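Long-range contacts in uricase (Arthrobacter globiformis, PDB 2YZC), which catalyses the oxidation of uric acid by molecular oxygen to 5-hydroxyisourate, the step that leads on to allantoin: residues V25-V30 and Q40-T45; F82-E87 and V197-V202; Q112-R117 and E131-V136; A148-L153 and T184-R189; A204-L209 and R231-T236. All blocks are in the same frame, centred on the assembly; numbering follows the deposited sequence.

Contacts 1, 3 and 4 lie on one antiparallel sheet: 25-30 and 40-45 form its first hairpin, strand 103-117 next to it carries 112-117, and strands 131-140, 143-157 and 182-192 follow on. Contacts 2 and 5 belong to the helical layer, both using helix 199-216. Centres of contacts 1 and 3 are about 10 Å apart, those of 3 and 4 about 11 Å, and the centres of contacts 1 and 5 about 27 Å. Along the chain contact 2 closes a long loop within which contacts 3 and 4 are nested, so it ties the helix starts of the two uricase halves together. Arg133 of contact 3 links to contact 2 by salt bridges, joining sheet to helices.

Contact 1 (V25-V30 and Q40-T45); sequences VRLVKV and QDLNVT
The carbonyl oxygen of Leu42 is gripped from opposite faces of its plane: Leu27 N reaches it at 2.8 Å in a nearly straight backbone bond, and Arg26 NH2 comes to it at 2.9 Å from well above the carbonyl plane. The same NH2 forms a salt bridge with Asp41 OD1 at 2.7 Å, to which NH1 adds a weak bond, the guanidinium and carboxylate planes lying 30° apart. Bends at chi2 (-77°) and chi3 (-70°) curl the Arg26 chain back across the neighbouring strand, carrying its CD past the side chain of Asn43. Arginine suits this place because its several N-H groups can serve two acceptors at once. Asp41 OD2 accepts a hydrogen bond from a water at 2.9 Å and bonds the indole nitrogen of Trp115, so the buried carboxylate has partners at both oxygens.

Leu27, Leu42, Val25 and Val44 occupy the other face, where Leu27 CD2 meets Leu42 CD1 at 4.4 Å. Helix 67-78 covers Val25 and Leu27, and helix 85-99 covers Leu27 and Leu42. Lys29 lies alongside Gln40 with its aliphatic part, while its NZ bonds Val30 O and pairs with Glu267 of the second subunit. Val28 and Lys29 also pair with a strand of that subunit, extending the sheet across the interface. This is the antiparallel beta hairpin that opens the first half of the uricase T-fold.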
# COMPACT_ATOMS: atom_id res chain seq x y z
N VAL A 25 -3.47 3.10 17.71
CA VAL A 25 -3.37 2.11 18.79
C VAL A 25 -4.39 1.04 18.39
O VAL A 25 -5.60 1.29 18.42
CB VAL A 25 -3.76 2.73 20.15
CG1 VAL A 25 -3.80 1.65 21.23
CG2 VAL A 25 -2.75 3.81 20.52
N ARG A 26 -3.91 -0.13 17.99
CA ARG A 26 -4.80 -1.21 17.57
C ARG A 26 -5.33 -1.98 18.76
O ARG A 26 -4.58 -2.59 19.53
CB ARG A 26 -4.07 -2.13 16.60
CG ARG A 26 -3.82 -1.48 15.24
CD ARG A 26 -5.08 -1.45 14.38
NE ARG A 26 -5.46 -2.79 13.93
CZ ARG A 26 -6.46 -3.51 14.43
NH1 ARG A 26 -6.71 -4.72 13.94
NH2 ARG A 26 -7.22 -3.03 15.40
N LEU A 27 -6.65 -1.95 18.90
CA LEU A 27 -7.32 -2.60 20.01
C LEU A 27 -8.39 -3.60 19.59
O LEU A 27 -9.18 -3.33 18.70
CB LEU A 27 -7.98 -1.55 20.91
CG LEU A 27 -9.14 -2.03 21.81
CD1 LEU A 27 -8.58 -2.80 23.01
CD2 LEU A 27 -9.94 -0.82 22.28
N VAL A 28 -8.39 -4.75 20.25
CA VAL A 28 -9.42 -5.74 20.01
C VAL A 28 -9.99 -6.05 21.38
O VAL A 28 -9.26 -6.47 22.28
CB VAL A 28 -8.86 -7.02 19.36
CG1 VAL A 28 -9.92 -8.13 19.39
CG2 VAL A 28 -8.50 -6.75 17.91
N LYS A 29 -11.29 -5.79 21.54
CA LYS A 29 -11.97 -6.05 22.81
C LYS A 29 -12.91 -7.23 22.63
O LYS A 29 -13.83 -7.18 21.81
CB LYS A 29 -12.77 -4.82 23.25
CG LYS A 29 -13.61 -5.06 24.52
CD LYS A 29 -12.74 -5.41 25.71
CE LYS A 29 -13.55 -5.59 26.99
NZ LYS A 29 -14.43 -6.78 26.95
N VAL A 30 -12.67 -8.29 23.38
CA VAL A 30 -13.52 -9.46 23.30
C VAL A 30 -14.48 -9.46 24.48
O VAL A 30 -14.07 -9.26 25.62
CB VAL A 30 -12.70 -10.78 23.36
CG1 VAL A 30 -13.65 -11.97 23.30
CG2 VAL A 30 -11.71 -10.83 22.20
N GLN A 40 -14.98 -6.42 19.14
CA GLN A 40 -14.95 -5.01 18.78
C GLN A 40 -13.49 -4.78 18.38
O GLN A 40 -12.58 -5.08 19.14
CB GLN A 40 -15.37 -4.13 19.97
CG GLN A 40 -16.89 -4.18 20.22
CD GLN A 40 -17.30 -3.45 21.48
OE1 GLN A 40 -17.94 -2.40 21.44
NE2 GLN A 40 -16.92 -4.01 22.62
N ASP A 41 -13.29 -4.26 17.18
CA ASP A 41 -11.94 -4.07 16.63
C ASP A 41 -11.76 -2.61 16.22
O ASP A 41 -12.43 -2.14 15.31
CB ASP A 41 -11.80 -5.00 15.41
CG ASP A 41 -10.36 -5.18 14.95
OD1 ASP A 41 -9.48 -4.42 15.40
OD2 ASP A 41 -10.13 -6.09 14.12
N LEU A 42 -10.84 -1.91 16.89
CA LEU A 42 -10.59 -0.49 16.61
C LEU A 42 -9.13 -0.09 16.39
O LEU A 42 -8.21 -0.76 16.85
CB LEU A 42 -11.11 0.37 17.78
CG LEU A 42 -12.57 0.29 18.23
CD1 LEU A 42 -12.76 1.15 19.48
CD2 LEU A 42 -13.47 0.76 17.11
N ASN A 43 -8.94 1.02 15.67
CA ASN A 43 -7.63 1.61 15.42
C ASN A 43 -7.83 3.01 16.01
O ASN A 43 -8.45 3.87 15.38
CB ASN A 43 -7.34 1.71 13.92
CG ASN A 43 -5.91 2.14 13.62
OD1 ASN A 43 -5.61 2.64 12.53
ND2 ASN A 43 -5.03 1.94 14.59
N VAL A 44 -7.29 3.23 17.21
CA VAL A 44 -7.48 4.48 17.94
C VAL A 44 -6.33 5.49 17.95
O VAL A 44 -5.16 5.12 18.07
CB VAL A 44 -7.84 4.18 19.42
CG1 VAL A 44 -8.20 5.45 20.17
CG2 VAL A 44 -9.00 3.16 19.47
N THR A 45 -6.68 6.76 17.82
CA THR A 45 -5.69 7.83 17.84
C THR A 45 -6.12 8.87 18.87
O THR A 45 -7.29 9.28 18.90
CB THR A 45 -5.57 8.50 16.46
OG1 THR A 45 -4.96 7.58 15.54
CG2 THR A 45 -4.72 9.77 16.55
O HOH W 1 -7.64 -7.57 14.58

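Contact 2 (F82-E87 and V197-V202); sequences FATTEE and VDFDAV
Phe199 lays one face of its ring under the Glu86 side chain, whose CB stands 3.5 Å from the ring centroid and almost exactly on the ring normal, a CH-pi contact. The bend of Glu86 at chi2 (93°) folds its carboxylate back over the Phe199 CB end of the ring, at 27° to the ring plane. There Glu86 OE1 forms a salt bridge with Arg133, and a water joins OE2 to Phe199 O. Val197 O lies over the opposite face, and Glu87 OE2 comes to the ring edge, 4.0 Å from Phe199 CD2. A flat aromatic suits the place because it can lie between a methylene chain and a backbone carbonyl. With an alanine at this position the ring under Glu86 CB and CG is gone, and the glutamate is likely to lose that support and turn more freely, weakening its hold on Arg133.

Thr84 and Asp200 pass alongside in opposite senses, Thr84 CG2 lying 3.6 Å from Asp200 OD1, which itself salt-bridges Arg133. Both segments hold a helix start. Thr84 OG1, at the N-cap, accepts from Glu87 N at 3.2 Å and donates to Glu87 OE2 at 2.7 Å. Asp198 does the capping for the other helix, its OD1 accepting from Ala201 N at 3.1 Å. Threonine and aspartate are apt caps, offering a short-tethered oxygen to the exposed N-H groups of a first turn. The arrangement is a meeting of two N-capped helix starts, one from each half of the uricase fold, packed on their common sheet.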
# COMPACT_ATOMS: atom_id res chain seq x y z
N PHE A 82 -17.31 -0.92 26.21
CA PHE A 82 -17.92 0.28 25.68
C PHE A 82 -19.03 -0.10 24.71
O PHE A 82 -18.89 -1.05 23.93
CB PHE A 82 -16.88 1.16 24.97
CG PHE A 82 -15.94 0.39 24.07
CD1 PHE A 82 -14.85 -0.30 24.61
CD2 PHE A 82 -16.15 0.35 22.70
CE1 PHE A 82 -13.97 -1.00 23.78
CE2 PHE A 82 -15.28 -0.35 21.86
CZ PHE A 82 -14.19 -1.03 22.41
N ALA A 83 -20.14 0.62 24.78
CA ALA A 83 -21.31 0.36 23.94
C ALA A 83 -21.05 0.61 22.47
O ALA A 83 -21.41 -0.20 21.61
CB ALA A 83 -22.49 1.20 24.42
N THR A 84 -20.42 1.75 22.17
CA THR A 84 -20.12 2.11 20.79
C THR A 84 -18.75 2.76 20.74
O THR A 84 -18.18 3.12 21.77
CB THR A 84 -21.14 3.13 20.24
OG1 THR A 84 -21.09 4.32 21.02
CG2 THR A 84 -22.57 2.56 20.28
N THR A 85 -18.23 2.92 19.52
CA THR A 85 -16.94 3.54 19.32
C THR A 85 -16.99 5.00 19.75
O THR A 85 -16.07 5.50 20.41
CB THR A 85 -16.54 3.45 17.83
OG1 THR A 85 -16.43 2.08 17.46
CG2 THR A 85 -15.22 4.16 17.58
N GLU A 86 -18.07 5.70 19.40
CA GLU A 86 -18.19 7.10 19.78
C GLU A 86 -18.20 7.28 21.30
O GLU A 86 -17.58 8.20 21.83
CB GLU A 86 -19.45 7.72 19.17
CG GLU A 86 -19.36 7.87 17.66
CD GLU A 86 -19.95 6.69 16.89
OE1 GLU A 86 -19.86 5.54 17.37
OE2 GLU A 86 -20.50 6.93 15.79
N GLU A 87 -18.89 6.40 22.01
CA GLU A 87 -18.93 6.50 23.46
C GLU A 87 -17.58 6.19 24.09
O GLU A 87 -17.24 6.72 25.15
CB GLU A 87 -20.03 5.58 24.01
CG GLU A 87 -21.42 6.07 23.63
CD GLU A 87 -22.50 5.05 23.87
OE1 GLU A 87 -22.79 4.75 25.05
OE2 GLU A 87 -23.04 4.53 22.87
N VAL A 197 -27.01 10.43 20.59
CA VAL A 197 -27.39 9.74 19.36
C VAL A 197 -27.28 8.23 19.57
O VAL A 197 -26.50 7.77 20.40
CB VAL A 197 -26.41 10.12 18.22
CG1 VAL A 197 -26.89 9.54 16.90
CG2 VAL A 197 -26.26 11.63 18.13
N ASP A 198 -28.08 7.46 18.83
CA ASP A 198 -28.00 6.01 18.89
C ASP A 198 -26.99 5.79 17.77
O ASP A 198 -27.36 5.52 16.63
CB ASP A 198 -29.34 5.36 18.52
CG ASP A 198 -29.29 3.84 18.57
OD1 ASP A 198 -28.20 3.26 18.34
OD2 ASP A 198 -30.34 3.21 18.83
N PHE A 199 -25.71 5.96 18.10
CA PHE A 199 -24.64 5.86 17.12
C PHE A 199 -24.68 4.69 16.15
O PHE A 199 -24.51 4.89 14.94
CB PHE A 199 -23.29 5.94 17.84
CG PHE A 199 -23.08 7.24 18.57
CD1 PHE A 199 -22.93 8.43 17.86
CD2 PHE A 199 -23.05 7.28 19.96
CE1 PHE A 199 -22.75 9.64 18.52
CE2 PHE A 199 -22.87 8.49 20.63
CZ PHE A 199 -22.72 9.67 19.91
N ASP A 200 -24.89 3.48 16.65
CA ASP A 200 -24.96 2.32 15.76
C ASP A 200 -26.17 2.38 14.82
O ASP A 200 -26.05 2.09 13.63
CB ASP A 200 -25.01 1.01 16.56
CG ASP A 200 -23.68 0.65 17.20
OD1 ASP A 200 -22.66 1.29 16.88
OD2 ASP A 200 -23.66 -0.29 18.02
N ALA A 201 -27.33 2.75 15.36
CA ALA A 201 -28.54 2.82 14.54
C ALA A 201 -28.44 3.88 13.46
O ALA A 201 -28.86 3.66 12.32
CB ALA A 201 -29.76 3.08 15.43
N VAL A 202 -27.88 5.04 13.80
CA VAL A 202 -27.75 6.10 12.81
C VAL A 202 -26.72 5.72 11.74
O VAL A 202 -26.94 5.95 10.56
CB VAL A 202 -27.36 7.44 13.47
CG1 VAL A 202 -27.11 8.51 12.41
CG2 VAL A 202 -28.49 7.89 14.40
O HOH W 2 -19.64 1.38 17.45
O HOH W 3 -22.59 7.10 14.24
O HOH W 4 -25.25 4.90 21.40

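Contact 3 (Q112-R117 and E131-V136); sequences QFFWDR and EVRTAV
Strands 112-117 and 131-136 run antiparallel at 141° and share one hydrogen-bonded pair, Gln112 with Arg133, before they splay apart. They belong to the antiparallel sheet of the uricase T-fold, and strand 124-129 takes over as the backbone partner of Phe114 and Asp116. Gln112 N donates to Arg133 O at 2.7 Å, and Arg133 N returns a longer bond to Gln112 O.

The two side chains of this pair lie side by side and point the same way. Gln112 is stretched out (chi1 -177°, chi2 -179°), which sets its OE1 3.4 Å above one face of the Arg133 guanidinium, offset toward the rim. That oxygen is hydrogen-bonded to Thr85 OG1, while Arg133 uses its N-H groups on Asp200 and Glu86, so the fully extended arginine brings its charge up to two carboxylates of the helical layer. Phe114 crosses the arginine stem at about a right angle, its CZ lying 3.6 Å from Arg133 CB. A large ring suits this spot, where the strands diverge, and it also touches Glu131, CE1 to OE2 at 3.8 Å. Glu131 is held by Tyr203 and Arg207 of helix 199-216. Phe113, on the other side of its strand, brings CE2 beside Val132 CG1 in apolar contact. Where the backbones have parted, one water accepts a hydrogen bond from Phe114 N at 2.9 Å and donates one to Glu131 O at 2.7 Å.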
# COMPACT_ATOMS: atom_id res chain seq x y z
N GLN A 112 -13.29 1.62 12.85
CA GLN A 112 -13.91 0.43 13.41
C GLN A 112 -13.96 -0.59 12.28
O GLN A 112 -14.43 -0.28 11.19
CB GLN A 112 -15.33 0.71 13.89
CG GLN A 112 -16.01 -0.49 14.55
CD GLN A 112 -17.42 -0.18 15.00
OE1 GLN A 112 -17.72 0.92 15.44
NE2 GLN A 112 -18.31 -1.18 14.92
N PHE A 113 -13.46 -1.79 12.56
CA PHE A 113 -13.43 -2.87 11.58
C PHE A 113 -14.51 -3.89 11.92
O PHE A 113 -14.66 -4.30 13.07
CB PHE A 113 -12.05 -3.52 11.58
CG PHE A 113 -10.93 -2.54 11.42
CD1 PHE A 113 -10.03 -2.32 12.46
CD2 PHE A 113 -10.79 -1.80 10.25
CE1 PHE A 113 -9.01 -1.37 12.33
CE2 PHE A 113 -9.78 -0.85 10.11
CZ PHE A 113 -8.89 -0.63 11.16
N PHE A 114 -15.26 -4.30 10.90
CA PHE A 114 -16.34 -5.24 11.10
C PHE A 114 -15.97 -6.71 10.93
O PHE A 114 -15.12 -7.06 10.11
CB PHE A 114 -17.50 -4.91 10.16
CG PHE A 114 -18.08 -3.53 10.39
CD1 PHE A 114 -17.82 -2.50 9.49
CD2 PHE A 114 -18.84 -3.26 11.52
CE1 PHE A 114 -18.32 -1.21 9.72
CE2 PHE A 114 -19.34 -1.98 11.76
CZ PHE A 114 -19.08 -0.96 10.86
N TRP A 115 -16.63 -7.55 11.73
CA TRP A 115 -16.42 -8.98 11.71
C TRP A 115 -17.77 -9.70 11.64
O TRP A 115 -18.76 -9.22 12.20
CB TRP A 115 -15.70 -9.45 12.98
CG TRP A 115 -14.26 -9.02 13.09
CD1 TRP A 115 -13.79 -7.82 13.55
CD2 TRP A 115 -13.11 -9.79 12.73
NE1 TRP A 115 -12.42 -7.80 13.51
CE2 TRP A 115 -11.97 -8.99 13.00
CE3 TRP A 115 -12.92 -11.07 12.20
CZ2 TRP A 115 -10.67 -9.44 12.77
CZ3 TRP A 115 -11.62 -11.52 11.96
CH2 TRP A 115 -10.51 -10.70 12.24
N ASP A 116 -17.79 -10.83 10.95
CA ASP A 116 -19.00 -11.64 10.84
C ASP A 116 -18.67 -12.99 11.45
O ASP A 116 -17.52 -13.43 11.39
CB ASP A 116 -19.39 -11.84 9.37
CG ASP A 116 -19.71 -10.54 8.66
OD1 ASP A 116 -20.45 -9.72 9.24
OD2 ASP A 116 -19.22 -10.35 7.53
N ARG A 117 -19.66 -13.65 12.04
CA ARG A 117 -19.42 -14.97 12.61
C ARG A 117 -19.30 -15.97 11.47
O ARG A 117 -19.89 -15.77 10.40
CB ARG A 117 -20.60 -15.40 13.50
CG ARG A 117 -20.76 -14.59 14.77
CD ARG A 117 -21.96 -15.09 15.59
NE ARG A 117 -22.20 -14.20 16.73
CZ ARG A 117 -21.46 -14.18 17.83
NH1 ARG A 117 -20.43 -15.01 17.97
NH2 ARG A 117 -21.73 -13.31 18.79
N GLU A 131 -16.12 -2.24 4.03
CA GLU A 131 -16.25 -0.86 4.47
C GLU A 131 -15.58 -0.71 5.82
O GLU A 131 -15.41 -1.68 6.55
CB GLU A 131 -17.72 -0.46 4.59
CG GLU A 131 -18.44 -1.13 5.74
CD GLU A 131 -19.93 -0.93 5.69
OE1 GLU A 131 -20.55 -1.33 4.67
OE2 GLU A 131 -20.49 -0.38 6.67
N VAL A 132 -15.21 0.52 6.15
CA VAL A 132 -14.59 0.85 7.42
C VAL A 132 -15.38 2.02 7.98
O VAL A 132 -15.66 2.99 7.27
CB VAL A 132 -13.12 1.25 7.26
CG1 VAL A 132 -12.56 1.72 8.60
CG2 VAL A 132 -12.29 0.06 6.75
N ARG A 133 -15.73 1.92 9.26
CA ARG A 133 -16.48 2.97 9.93
C ARG A 133 -15.51 3.86 10.70
O ARG A 133 -14.54 3.37 11.29
CB ARG A 133 -17.50 2.33 10.88
CG ARG A 133 -18.21 3.29 11.83
CD ARG A 133 -19.28 2.54 12.62
NE ARG A 133 -19.85 3.35 13.68
CZ ARG A 133 -20.80 2.93 14.51
NH1 ARG A 133 -21.29 1.70 14.39
NH2 ARG A 133 -21.25 3.72 15.48
N THR A 134 -15.77 5.17 10.69
CA THR A 134 -14.89 6.10 11.38
C THR A 134 -15.66 7.00 12.34
O THR A 134 -16.86 7.21 12.20
CB THR A 134 -14.14 7.01 10.38
OG1 THR A 134 -15.08 7.87 9.71
CG2 THR A 134 -13.41 6.17 9.34
N ALA A 135 -14.94 7.53 13.32
CA ALA A 135 -15.52 8.45 14.30
C ALA A 135 -14.41 9.38 14.75
O ALA A 135 -13.27 8.95 14.96
CB ALA A 135 -16.10 7.68 15.49
N VAL A 136 -14.74 10.66 14.88
CA VAL A 136 -13.78 11.65 15.33
C VAL A 136 -14.48 12.52 16.35
O VAL A 136 -15.59 12.99 16.11
CB VAL A 136 -13.31 12.57 14.17
CG1 VAL A 136 -12.44 13.69 14.73
CG2 VAL A 136 -12.52 11.76 13.14
O HOH W 5 -14.40 -3.55 8.27

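Contact 4 (A148-L153 and T184-R189); sequences AGIEGL and TDVSAR
Backbone bonds bind Ile150 and Ala188 into a hydrogen-bonded antiparallel pair, Ile150 N giving to Ala188 O at 2.9 Å and Ala188 N to Ile150 O at 3.0 Å. Farther on, Val186 N meets Leu153 O at 2.7 Å, but the register has slipped by one residue: a beta bulge. Gly152 lies in the bulge with a positive phi of 71°, which favours glycine, and its N is bridged by a water to Ser187 OG. Gly149 likewise suits its place, since a CB would collide with Ala188 O and Arg189 CG. Val186 O, buried here, has no hydrogen-bond donor in the model; Glu151 CA approaches it in a CA-H...O contact.

Among charged groups, Arg189 NH2 forms a salt bridge with Glu151 OE2 at 2.7 Å. The oxygen lies in the guanidinium plane, while NH2 comes from above the carboxylate plane. Arg189 CG, turned beside its own backbone N (chi1 -80°), lets the extended stem run along Gly149 toward Glu151. A leucine in its place is likely to leave the Glu151 carboxylate without its charged mate and free to turn.

Apolar contacts gather on the other face: Ile150 CG2 touches Ala188 CB at 4.2 Å, and Leu153 CB meets Val186 CB at 4.2 Å. Helix 199-216 packs on this face through Tyr203, Leu210 and Leu211. Strand 131-140 continues the sheet beside 148-153, and strand 240-254 does so beside 184-189.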
# COMPACT_ATOMS: atom_id res chain seq x y z
N ALA A 148 -19.01 11.21 12.39
CA ALA A 148 -18.94 9.78 12.08
C ALA A 148 -18.80 9.67 10.57
O ALA A 148 -19.10 10.61 9.85
CB ALA A 148 -20.21 9.07 12.55
N GLY A 149 -18.34 8.53 10.09
CA GLY A 149 -18.19 8.39 8.66
C GLY A 149 -18.02 6.97 8.18
O GLY A 149 -18.00 6.02 8.97
N ILE A 150 -17.92 6.83 6.87
CA ILE A 150 -17.73 5.54 6.25
C ILE A 150 -16.72 5.73 5.13
O ILE A 150 -16.66 6.79 4.52
CB ILE A 150 -19.06 4.99 5.68
CG1 ILE A 150 -18.86 3.57 5.15
CG2 ILE A 150 -19.57 5.91 4.59
CD1 ILE A 150 -20.16 2.88 4.76
N GLU A 151 -15.91 4.71 4.89
CA GLU A 151 -14.93 4.79 3.83
C GLU A 151 -14.65 3.40 3.29
O GLU A 151 -15.04 2.40 3.90
CB GLU A 151 -13.63 5.44 4.34
CG GLU A 151 -12.93 4.69 5.46
CD GLU A 151 -11.85 5.52 6.12
OE1 GLU A 151 -11.00 4.95 6.84
OE2 GLU A 151 -11.85 6.76 5.93
N GLY A 152 -14.01 3.34 2.13
CA GLY A 152 -13.66 2.07 1.52
C GLY A 152 -14.82 1.26 0.98
O GLY A 152 -14.68 0.08 0.69
N LEU A 153 -15.98 1.90 0.84
CA LEU A 153 -17.16 1.22 0.31
C LEU A 153 -17.31 1.51 -1.18
O LEU A 153 -17.83 2.55 -1.58
CB LEU A 153 -18.41 1.69 1.06
CG LEU A 153 -19.75 1.13 0.58
CD1 LEU A 153 -19.72 -0.39 0.55
CD2 LEU A 153 -20.85 1.63 1.51
N THR A 184 -17.66 4.38 -7.90
CA THR A 184 -16.98 5.27 -6.98
C THR A 184 -16.70 4.58 -5.66
O THR A 184 -17.14 3.46 -5.43
CB THR A 184 -17.85 6.55 -6.72
OG1 THR A 184 -17.11 7.50 -5.95
CG2 THR A 184 -19.12 6.20 -5.97
N ASP A 185 -15.91 5.24 -4.82
CA ASP A 185 -15.59 4.73 -3.48
C ASP A 185 -16.32 5.71 -2.57
O ASP A 185 -16.00 6.90 -2.56
CB ASP A 185 -14.09 4.81 -3.18
CG ASP A 185 -13.27 3.87 -4.02
OD1 ASP A 185 -13.72 2.73 -4.25
OD2 ASP A 185 -12.17 4.27 -4.45
N VAL A 186 -17.30 5.23 -1.83
CA VAL A 186 -18.03 6.12 -0.96
C VAL A 186 -17.23 6.49 0.28
O VAL A 186 -16.86 5.62 1.08
CB VAL A 186 -19.37 5.51 -0.51
CG1 VAL A 186 -20.12 6.51 0.37
CG2 VAL A 186 -20.21 5.13 -1.72
N SER A 187 -16.94 7.78 0.41
CA SER A 187 -16.22 8.33 1.55
C SER A 187 -17.14 9.45 2.00
O SER A 187 -17.31 10.44 1.29
CB SER A 187 -14.87 8.93 1.14
OG SER A 187 -13.88 7.93 0.99
N ALA A 188 -17.77 9.28 3.16
CA ALA A 188 -18.68 10.29 3.66
C ALA A 188 -18.45 10.51 5.14
O ALA A 188 -18.11 9.59 5.87
CB ALA A 188 -20.12 9.87 3.42
N ARG A 189 -18.63 11.75 5.58
CA ARG A 189 -18.47 12.10 6.98
C ARG A 189 -19.57 13.08 7.34
O ARG A 189 -19.82 14.05 6.62
CB ARG A 189 -17.08 12.69 7.21
CG ARG A 189 -16.01 11.61 7.31
CD ARG A 189 -14.61 12.15 7.15
NE ARG A 189 -13.61 11.11 7.38
CZ ARG A 189 -13.57 9.93 6.77
NH1 ARG A 189 -14.49 9.61 5.86
NH2 ARG A 189 -12.61 9.07 7.05
O HOH W 6 -13.26 5.43 0.48

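Contact 5 (A204-L209 and R231-T236); sequences ASVRGL and RAVIET
Leu209 and Thr236 meet end to end between helix segments 204-209 and 231-236, whose axes approach to 9.4 Å at 143°. Leu209 CD1 ends 3.7 Å from Thr236 CB and about as far from its OG1, while farther back Leu209 CB stands 4.4 Å from Ala232 CB. The leucine chain thus spans the last turn of the second helix from Ala232 to Thr236, and its CD1 also touches Ala232 O at 3.8 Å. A long branched side chain suits this place between the helices, and the small Ala232 lets the backbones come close beside it.

Threonine suits position 236 because it gives Leu209 carbon to pack on while its hydroxyl is bonded within its own helix. OG1, turned back beside its own backbone N (chi1 -57°), donates to Ala232 O one turn earlier at 2.7 Å, meeting the carbonyl almost head-on. This bond fixes the rotation of the side chain at the helix end, where the backbone bonds of Thr236 N are weak. Thr236 CG2 meanwhile comes near Ser205 OG at the edge of the contact.

Val206 and Val233 lean across each other at a slant, Val206 CG1 lying 4.0 Å from Val233 CG2 and the other two methyls also touching. Compact beta-branched groups fit this deeper, buried position. Beneath them lies strand 240-254, with Ile240 under both valines and Ile243 under Val233, so helices 199-216 and 222-236 pack side by side on that part of the sheet.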
# COMPACT_ATOMS: atom_id res chain seq x y z
N ALA A 204 -26.00 2.79 10.65
CA ALA A 204 -26.66 1.82 9.77
C ALA A 204 -27.65 2.51 8.84
O ALA A 204 -27.73 2.20 7.65
CB ALA A 204 -27.36 0.75 10.60
N SER A 205 -28.42 3.45 9.39
CA SER A 205 -29.40 4.16 8.59
C SER A 205 -28.72 5.01 7.52
O SER A 205 -29.15 5.02 6.36
CB SER A 205 -30.26 5.07 9.48
OG SER A 205 -31.06 5.91 8.67
N VAL A 206 -27.68 5.74 7.91
CA VAL A 206 -26.97 6.60 6.98
C VAL A 206 -26.37 5.76 5.85
O VAL A 206 -26.52 6.10 4.68
CB VAL A 206 -25.87 7.41 7.72
CG1 VAL A 206 -24.97 8.13 6.73
CG2 VAL A 206 -26.54 8.45 8.63
N ARG A 207 -25.71 4.66 6.20
CA ARG A 207 -25.13 3.78 5.19
C ARG A 207 -26.21 3.37 4.18
O ARG A 207 -26.01 3.44 2.97
CB ARG A 207 -24.54 2.54 5.85
CG ARG A 207 -24.09 1.45 4.88
CD ARG A 207 -23.55 0.25 5.64
NE ARG A 207 -23.15 -0.84 4.75
CZ ARG A 207 -24.01 -1.59 4.05
NH1 ARG A 207 -25.31 -1.38 4.14
NH2 ARG A 207 -23.55 -2.54 3.25
N GLY A 208 -27.36 2.94 4.69
CA GLY A 208 -28.44 2.53 3.82
C GLY A 208 -28.99 3.64 2.94
O GLY A 208 -29.33 3.42 1.78
N LEU A 209 -29.08 4.85 3.49
CA LEU A 209 -29.60 5.99 2.73
C LEU A 209 -28.64 6.38 1.60
O LEU A 209 -29.08 6.75 0.50
CB LEU A 209 -29.81 7.19 3.65
CG LEU A 209 -30.88 7.00 4.73
CD1 LEU A 209 -30.84 8.16 5.72
CD2 LEU A 209 -32.25 6.89 4.07
N ARG A 231 -28.72 14.83 0.68
CA ARG A 231 -30.04 15.33 1.04
C ARG A 231 -30.85 14.29 1.81
O ARG A 231 -31.51 14.60 2.79
CB ARG A 231 -30.82 15.75 -0.22
CG ARG A 231 -32.19 16.36 0.07
CD ARG A 231 -32.80 16.98 -1.19
NE ARG A 231 -33.19 15.99 -2.18
CZ ARG A 231 -34.24 15.17 -2.06
NH1 ARG A 231 -35.01 15.23 -0.99
NH2 ARG A 231 -34.51 14.30 -3.03
N ALA A 232 -30.78 13.04 1.35
CA ALA A 232 -31.51 11.96 2.01
C ALA A 232 -31.09 11.82 3.47
O ALA A 232 -31.92 11.56 4.34
CB ALA A 232 -31.26 10.64 1.27
N VAL A 233 -29.80 12.00 3.74
CA VAL A 233 -29.29 11.89 5.10
C VAL A 233 -29.79 13.02 5.99
O VAL A 233 -30.36 12.78 7.07
CB VAL A 233 -27.74 11.86 5.10
CG1 VAL A 233 -27.20 12.01 6.51
CG2 VAL A 233 -27.25 10.55 4.49
N ILE A 234 -29.60 14.26 5.54
CA ILE A 234 -30.04 15.42 6.32
C ILE A 234 -31.55 15.43 6.55
O ILE A 234 -32.01 15.77 7.64
CB ILE A 234 -29.64 16.74 5.64
CG1 ILE A 234 -28.14 16.78 5.38
CG2 ILE A 234 -30.05 17.92 6.54
CD1 ILE A 234 -27.28 16.68 6.62
N GLU A 235 -32.31 15.05 5.53
CA GLU A 235 -33.77 15.04 5.65
C GLU A 235 -34.26 13.97 6.61
O GLU A 235 -35.32 14.11 7.23
CB GLU A 235 -34.41 14.84 4.28
CG GLU A 235 -34.33 16.05 3.38
CD GLU A 235 -34.98 15.82 2.03
OE1 GLU A 235 -35.13 16.79 1.26
OE2 GLU A 235 -35.34 14.66 1.74
N THR A 236 -33.49 12.89 6.75
CA THR A 236 -33.89 11.79 7.61
C THR A 236 -33.41 11.90 9.06
O THR A 236 -34.08 11.42 9.97
CB THR A 236 -33.38 10.45 7.04
OG1 THR A 236 -33.87 10.28 5.70
CG2 THR A 236 -33.84 9.28 7.90